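Probable hydrolase (Pseudomonas aeruginosa, PDB 3OM8) probably hydrolyses an ester or lactone, perhaps as a 3-oxoadipate enol-lactonase, on an alpha/beta-hydrolase fold. Local coordinates at residues B[69-74]-B[186-191]; B[8-12]-B[82-86]. All coordinates share one frame; numbering follows the deposited sequence.

Contact 1. Residues B[69-74]-B[186-191]; sequences VPPGPY and HGLAGS
Y74 turns its ring onto the helix at G190 with CG opposite the carbonyl carbon and close to the backbone N (chi1 -52°). V69 reaches the same helix one turn earlier: its CG1 stands opposite the backbone N (chi1 -176°) and comes within 3.5 Å of G187 N. The central contact is a CH-pi interaction. G190 CA sits over the centre of one face of the Y74 ring, 3.6 Å from the centroid and 10° off the ring normal. The lack of a side chain at G190 lets the ring lie directly on the helix backbone. G72 also has none, and its CA comes to 3.5 Å from G190 CA. Two glycines thus bring loop and helix backbones into close contact.

The loop 69-74 follows strand 55-59 of the alpha/beta-hydrolase sheet and leads into helix 76-90. The helix 185-196 belongs to the helical region inserted between strands 118-124 and 211-216, the usual place of the cap in this fold. Helix 134-145 of the same region packs against H186 and A189.

Two hydrogen bonds hold Y74 at its two ends. Its backbone N donates to G190 O over 3.1 Å. Its OH donates to P70 O, 2.7 Å away, and comes in tilted from the carbonyl plane of P70, which limits the swing of the ring. The peptide bond before P73 is cis and bends the chain between G72 and Y74.

S191 OG donates to G187 O, which also takes the helix bond from S191 N on the opposite face of its carbonyl plane. A water lies at the edge of the H186 ring, in its plane, 2.6 Å from ND1. The same water receives a weak hydrogen bond from G72 N.

Contact 2. Residues B[8-12]-B[82-86]; sequences FLATS and DVLEL
S12 and E85 make the polar half of the contact. S12 N donates to E85 OE1 over 3.0 Å, on the syn lone pair of that oxygen. S12 OG donates to E85 OE2 over 2.8 Å, also on the syn side but 21° out of the carboxylate plane. One serine therefore holds both oxygens of one carboxylate. S12 OG lies between its own backbone N and carbonyl carbon (chi1 59°), and this puts it beside the N-H that serves the other oxygen.

In the apolar half, L9 CD2 packs on L86 CD2 (3.7 Å) and E85 CB. It also rests against the helix backbone, 3.5 Å from L86 N.

T11 CG2 makes a van der Waals approach to D82 OD1 at 4.0 Å. T11 OG1 is hydrogen-bonded to D13 OD1 and A15 N.

The contact packs helix 76-90 of the alpha/beta-hydrolase fold against the antiparallel edge strand 7-10, which pairs with strand 16-22. The axes of strand 8-10 and helix 82-86 run at 111° to each other.

R78 forms salt bridges with E85 OE2 and D82 OD1, and R62 forms another with D82 OD1. These arginines probably stabilise the ionised carboxylates, while the two serine bonds limit rotation of the E85 head group.

From the N terminus, the chain first meets segment 8-12, at the outer strand 7-10. It passes through strands 16-22, 29-33 and 55-59, then loop 69-74, and enters helix 76-90. There contact 2 closes the first loop, at 82-86. Contact 1 starts at 69-74, inside that loop, and closes only at 186-191, so the two loops cross. Contact 2 ties the edge of the sheet to helix 76-90. Contact 1 ties the loop leading into that helix to helix 185-196 of the inserted helical region. R62 touches both P70 and T11. The contact centres are 16 Å apart, and their nearest atoms are about 7 Å apart.

Contact 1. Residues B[69-74]-B[186-191]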
ATOM      1  N   VAL B  69      15.122  23.440  25.704  1.00 48.61           N
ATOM      2  CA  VAL B  69      15.981  23.127  24.574  1.00 48.50           C
ATOM      3  C   VAL B  69      17.404  22.819  25.009  1.00 57.98           C
ATOM      4  O   VAL B  69      18.250  23.712  25.049  1.00 59.43           O
ATOM      5  CB  VAL B  69      16.040  24.311  23.580  1.00 46.95           C
ATOM      6  CG1 VAL B  69      16.864  23.940  22.357  1.00 45.82           C
ATOM      7  CG2 VAL B  69      14.627  24.766  23.177  1.00 37.16           C
ATOM      8  N   PRO B  70      17.686  21.553  25.338  1.00 54.15           N
ATOM      9  CA  PRO B  70      19.088  21.186  25.575  1.00 47.05           C
ATOM     10  C   PRO B  70      19.919  21.393  24.304  1.00 50.11           C
ATOM     11  O   PRO B  70      19.356  21.458  23.210  1.00 51.84           O
ATOM     12  CB  PRO B  70      19.008  19.693  25.922  1.00 43.70           C
ATOM     13  CG  PRO B  70      17.592  19.498  26.431  1.00 43.68           C
ATOM     14  CD  PRO B  70      16.756  20.443  25.612  1.00 45.55           C
ATOM     15  N   PRO B  71      21.247  21.524  24.441  1.00 54.16           N
ATOM     16  CA  PRO B  71      22.082  21.609  23.239  1.00 52.34           C
ATOM     17  C   PRO B  71      22.127  20.242  22.577  1.00 50.54           C
ATOM     18  O   PRO B  71      22.056  19.247  23.299  1.00 50.37           O
ATOM     19  CB  PRO B  71      23.474  21.915  23.793  1.00 50.76           C
ATOM     20  CG  PRO B  71      23.295  22.152  25.252  1.00 51.21           C
ATOM     21  CD  PRO B  71      22.049  21.498  25.675  1.00 41.70           C
ATOM     22  N   GLY B  72      22.239  20.184  21.251  1.00 50.22           N
ATOM     23  CA  GLY B  72      22.465  18.919  20.571  1.00 48.43           C
ATOM     24  C   GLY B  72      23.873  18.473  20.913  1.00 58.69           C
ATOM     25  O   GLY B  72      24.625  19.230  21.522  1.00 54.53           O
ATOM     26  N   PRO B  73      24.242  17.239  20.550  1.00 59.18           N
ATOM     27  CA  PRO B  73      23.438  16.238  19.858  1.00 54.27           C
ATOM     28  C   PRO B  73      22.470  15.578  20.824  1.00 60.28           C
ATOM     29  O   PRO B  73      22.800  15.458  22.009  1.00 59.28           O
ATOM     30  CB  PRO B  73      24.473  15.192  19.417  1.00 53.83           C
ATOM     31  CG  PRO B  73      25.814  15.690  19.882  1.00 62.19           C
ATOM     32  CD  PRO B  73      25.556  16.706  20.938  1.00 59.76           C
ATOM     33  N   TYR B  74      21.294  15.183  20.326  1.00 52.05           N
ATOM     34  CA  TYR B  74      20.410  14.276  21.050  1.00 51.84           C
ATOM     35  C   TYR B  74      20.638  12.884  20.489  1.00 50.59           C
ATOM     36  O   TYR B  74      20.853  12.739  19.294  1.00 53.59           O
ATOM     37  CB  TYR B  74      18.944  14.637  20.833  1.00 46.39           C
ATOM     38  CG  TYR B  74      18.578  16.080  21.112  1.00 49.56           C
ATOM     39  CD1 TYR B  74      19.333  16.866  21.969  1.00 47.90           C
ATOM     40  CD2 TYR B  74      17.451  16.640  20.536  1.00 51.94           C
ATOM     41  CE1 TYR B  74      18.977  18.181  22.225  1.00 51.03           C
ATOM     42  CE2 TYR B  74      17.090  17.934  20.783  1.00 52.79           C
ATOM     43  CZ  TYR B  74      17.852  18.708  21.624  1.00 53.51           C
ATOM     44  OH  TYR B  74      17.471  20.009  21.850  1.00 48.88           O
ATOM     45  N   HIS B 186      18.771  24.682  18.374  1.00 53.09           N
ATOM     46  CA  HIS B 186      19.402  23.566  19.068  1.00 51.55           C
ATOM     47  C   HIS B 186      18.481  22.340  19.134  1.00 52.70           C
ATOM     48  O   HIS B 186      18.950  21.202  19.171  1.00 56.68           O
ATOM     49  CB  HIS B 186      19.879  23.987  20.461  1.00 48.03           C
ATOM     50  CG  HIS B 186      20.974  25.009  20.428  1.00 47.66           C
ATOM     51  ND1 HIS B 186      22.301  24.671  20.270  1.00 42.88           N
ATOM     52  CD2 HIS B 186      20.934  26.360  20.484  1.00 38.40           C
ATOM     53  CE1 HIS B 186      23.032  25.768  20.236  1.00 43.31           C
ATOM     54  NE2 HIS B 186      22.227  26.809  20.368  1.00 50.02           N
ATOM     55  N   GLY B 187      17.174  22.580  19.161  1.00 50.00           N
ATOM     56  CA  GLY B 187      16.209  21.496  19.052  1.00 50.61           C
ATOM     57  C   GLY B 187      16.362  20.778  17.718  1.00 49.44           C
ATOM     58  O   GLY B 187      16.470  19.552  17.665  1.00 48.08           O
ATOM     59  N   LEU B 188      16.383  21.555  16.639  1.00 46.98           N
ATOM     60  CA  LEU B 188      16.624  21.031  15.301  1.00 48.89           C
ATOM     61  C   LEU B 188      17.973  20.319  15.189  1.00 51.94           C
ATOM     62  O   LEU B 188      18.050  19.176  14.739  1.00 52.98           O
ATOM     63  CB  LEU B 188      16.570  22.162  14.277  1.00 45.55           C
ATOM     64  CG  LEU B 188      15.248  22.913  14.172  1.00 42.75           C
ATOM     65  CD1 LEU B 188      15.318  23.933  13.050  1.00 42.52           C
ATOM     66  CD2 LEU B 188      14.137  21.926  13.918  1.00 36.59           C
ATOM     67  N   ALA B 189      19.037  21.007  15.583  1.00 47.82           N
ATOM     68  CA  ALA B 189      20.380  20.447  15.492  1.00 50.41           C
ATOM     69  C   ALA B 189      20.486  19.150  16.283  1.00 49.69           C
ATOM     70  O   ALA B 189      21.044  18.171  15.803  1.00 54.27           O
ATOM     71  CB  ALA B 189      21.438  21.472  15.967  1.00 40.44           C
ATOM     72  N   GLY B 190      19.940  19.145  17.493  1.00 47.78           N
ATOM     73  CA  GLY B 190      19.959  17.953  18.324  1.00 47.31           C
ATOM     74  C   GLY B 190      19.173  16.807  17.717  1.00 56.33           C
ATOM     75  O   GLY B 190      19.595  15.651  17.775  1.00 58.16           O
ATOM     76  N   SER B 191      18.020  17.131  17.135  1.00 54.96           N
ATOM     77  CA  SER B 191      17.145  16.121  16.550  1.00 49.47           C
ATOM     78  C   SER B 191      17.751  15.521  15.277  1.00 48.13           C
ATOM     79  O   SER B 191      17.715  14.307  15.102  1.00 44.40           O
ATOM     80  CB  SER B 191      15.749  16.695  16.295  1.00 46.29           C
ATOM     81  OG  SER B 191      15.132  17.075  17.518  1.00 43.27           O
TER
HETATM   82  O   HOH W   1      23.875  22.566  20.022  1.00 49.07           O

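Contact 2. Residues B[8-12]-B[82-86]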
ATOM      1  N   PHE B   8       4.311  19.999  32.984  1.00 52.47           N
ATOM      2  CA  PHE B   8       5.731  19.932  32.667  1.00 49.77           C
ATOM      3  C   PHE B   8       6.387  18.789  33.427  1.00 52.40           C
ATOM      4  O   PHE B   8       6.155  18.603  34.621  1.00 50.01           O
ATOM      5  CB  PHE B   8       6.414  21.276  32.967  1.00 55.56           C
ATOM      6  CG  PHE B   8       5.904  22.401  32.120  1.00 51.98           C
ATOM      7  CD1 PHE B   8       6.431  22.625  30.861  1.00 47.11           C
ATOM      8  CD2 PHE B   8       4.871  23.208  32.564  1.00 51.10           C
ATOM      9  CE1 PHE B   8       5.952  23.649  30.070  1.00 52.06           C
ATOM     10  CE2 PHE B   8       4.382  24.237  31.776  1.00 47.74           C
ATOM     11  CZ  PHE B   8       4.920  24.455  30.525  1.00 49.07           C
ATOM     12  N   LEU B   9       7.183  18.005  32.715  1.00 54.24           N
ATOM     13  CA  LEU B   9       7.931  16.925  33.330  1.00 53.84           C
ATOM     14  C   LEU B   9       9.409  17.299  33.390  1.00 52.67           C
ATOM     15  O   LEU B   9       9.995  17.699  32.379  1.00 49.84           O
ATOM     16  CB  LEU B   9       7.767  15.641  32.516  1.00 54.64           C
ATOM     17  CG  LEU B   9       8.632  14.468  32.971  1.00 55.56           C
ATOM     18  CD1 LEU B   9       8.136  13.932  34.305  1.00 57.28           C
ATOM     19  CD2 LEU B   9       8.637  13.372  31.917  1.00 53.20           C
ATOM     20  N   ALA B  10      10.011  17.176  34.568  1.00 50.92           N
ATOM     21  CA  ALA B  10      11.447  17.359  34.684  1.00 55.03           C
ATOM     22  C   ALA B  10      12.105  16.015  34.445  1.00 54.07           C
ATOM     23  O   ALA B  10      11.922  15.086  35.222  1.00 53.83           O
ATOM     24  CB  ALA B  10      11.822  17.908  36.065  1.00 55.22           C
ATOM     25  N   THR B  11      12.868  15.916  33.366  1.00 50.96           N
ATOM     26  CA  THR B  11      13.554  14.680  33.022  1.00 49.82           C
ATOM     27  C   THR B  11      14.742  14.399  33.931  1.00 56.85           C
ATOM     28  O   THR B  11      15.244  15.293  34.625  1.00 64.89           O
ATOM     29  CB  THR B  11      14.059  14.726  31.580  1.00 54.83           C
ATOM     30  OG1 THR B  11      15.046  15.755  31.457  1.00 58.88           O
ATOM     31  CG2 THR B  11      12.914  15.033  30.636  1.00 53.49           C
ATOM     32  N   SER B  12      15.205  13.154  33.900  1.00 53.22           N
ATOM     33  CA  SER B  12      16.342  12.724  34.701  1.00 53.22           C
ATOM     34  C   SER B  12      17.628  13.480  34.362  1.00 60.82           C
ATOM     35  O   SER B  12      18.551  13.539  35.184  1.00 60.64           O
ATOM     36  CB  SER B  12      16.579  11.228  34.512  1.00 57.09           C
ATOM     37  OG  SER B  12      16.817  10.934  33.147  1.00 62.68           O
ATOM     38  N   ASP B  82      12.566   9.967  27.107  1.00 48.68           N
ATOM     39  CA  ASP B  82      11.626  11.043  27.398  1.00 49.18           C
ATOM     40  C   ASP B  82      10.189  10.502  27.476  1.00 53.01           C
ATOM     41  O   ASP B  82       9.435  10.822  28.399  1.00 54.19           O
ATOM     42  CB  ASP B  82      11.727  12.143  26.336  1.00 47.45           C
ATOM     43  CG  ASP B  82      13.008  12.976  26.457  1.00 53.43           C
ATOM     44  OD1 ASP B  82      13.779  12.806  27.435  1.00 51.36           O
ATOM     45  OD2 ASP B  82      13.242  13.815  25.563  1.00 54.94           O
ATOM     46  N   VAL B  83       9.812   9.671  26.509  1.00 50.15           N
ATOM     47  CA  VAL B  83       8.477   9.078  26.513  1.00 53.10           C
ATOM     48  C   VAL B  83       8.307   8.175  27.735  1.00 54.77           C
ATOM     49  O   VAL B  83       7.334   8.293  28.474  1.00 56.93           O
ATOM     50  CB  VAL B  83       8.174   8.317  25.196  1.00 46.57           C
ATOM     51  CG1 VAL B  83       6.847   7.580  25.291  1.00 37.99           C
ATOM     52  CG2 VAL B  83       8.173   9.292  24.011  1.00 43.67           C
ATOM     53  N   LEU B  84       9.277   7.298  27.965  1.00 52.78           N
ATOM     54  CA  LEU B  84       9.208   6.401  29.106  1.00 52.34           C
ATOM     55  C   LEU B  84       9.029   7.150  30.421  1.00 55.92           C
ATOM     56  O   LEU B  84       8.289   6.698  31.294  1.00 61.63           O
ATOM     57  CB  LEU B  84      10.434   5.497  29.161  1.00 49.52           C
ATOM     58  CG  LEU B  84      10.570   4.585  27.943  1.00 52.51           C
ATOM     59  CD1 LEU B  84      11.757   3.656  28.108  1.00 54.40           C
ATOM     60  CD2 LEU B  84       9.301   3.785  27.739  1.00 58.08           C
ATOM     61  N   GLU B  85       9.691   8.296  30.561  1.00 55.58           N
ATOM     62  CA  GLU B  85       9.594   9.075  31.796  1.00 54.00           C
ATOM     63  C   GLU B  85       8.247   9.791  31.911  1.00 55.76           C
ATOM     64  O   GLU B  85       7.736   9.983  33.017  1.00 55.72           O
ATOM     65  CB  GLU B  85      10.754  10.073  31.924  1.00 51.81           C
ATOM     66  CG  GLU B  85      12.129   9.415  32.026  1.00 59.88           C
ATOM     67  CD  GLU B  85      13.246  10.401  32.376  1.00 64.87           C
ATOM     68  OE1 GLU B  85      12.970  11.412  33.062  1.00 67.31           O
ATOM     69  OE2 GLU B  85      14.403  10.154  31.974  1.00 63.66           O
ATOM     70  N   LEU B  86       7.680  10.191  30.773  1.00 51.92           N
ATOM     71  CA  LEU B  86       6.309  10.692  30.744  1.00 53.45           C
ATOM     72  C   LEU B  86       5.347   9.610  31.241  1.00 56.19           C
ATOM     73  O   LEU B  86       4.486   9.860  32.091  1.00 56.04           O
ATOM     74  CB  LEU B  86       5.912  11.096  29.329  1.00 55.82           C
ATOM     75  CG  LEU B  86       6.381  12.444  28.805  1.00 63.35           C
ATOM     76  CD1 LEU B  86       5.986  12.574  27.347  1.00 67.09           C
ATOM     77  CD2 LEU B  86       5.766  13.558  29.636  1.00 62.51           C
TER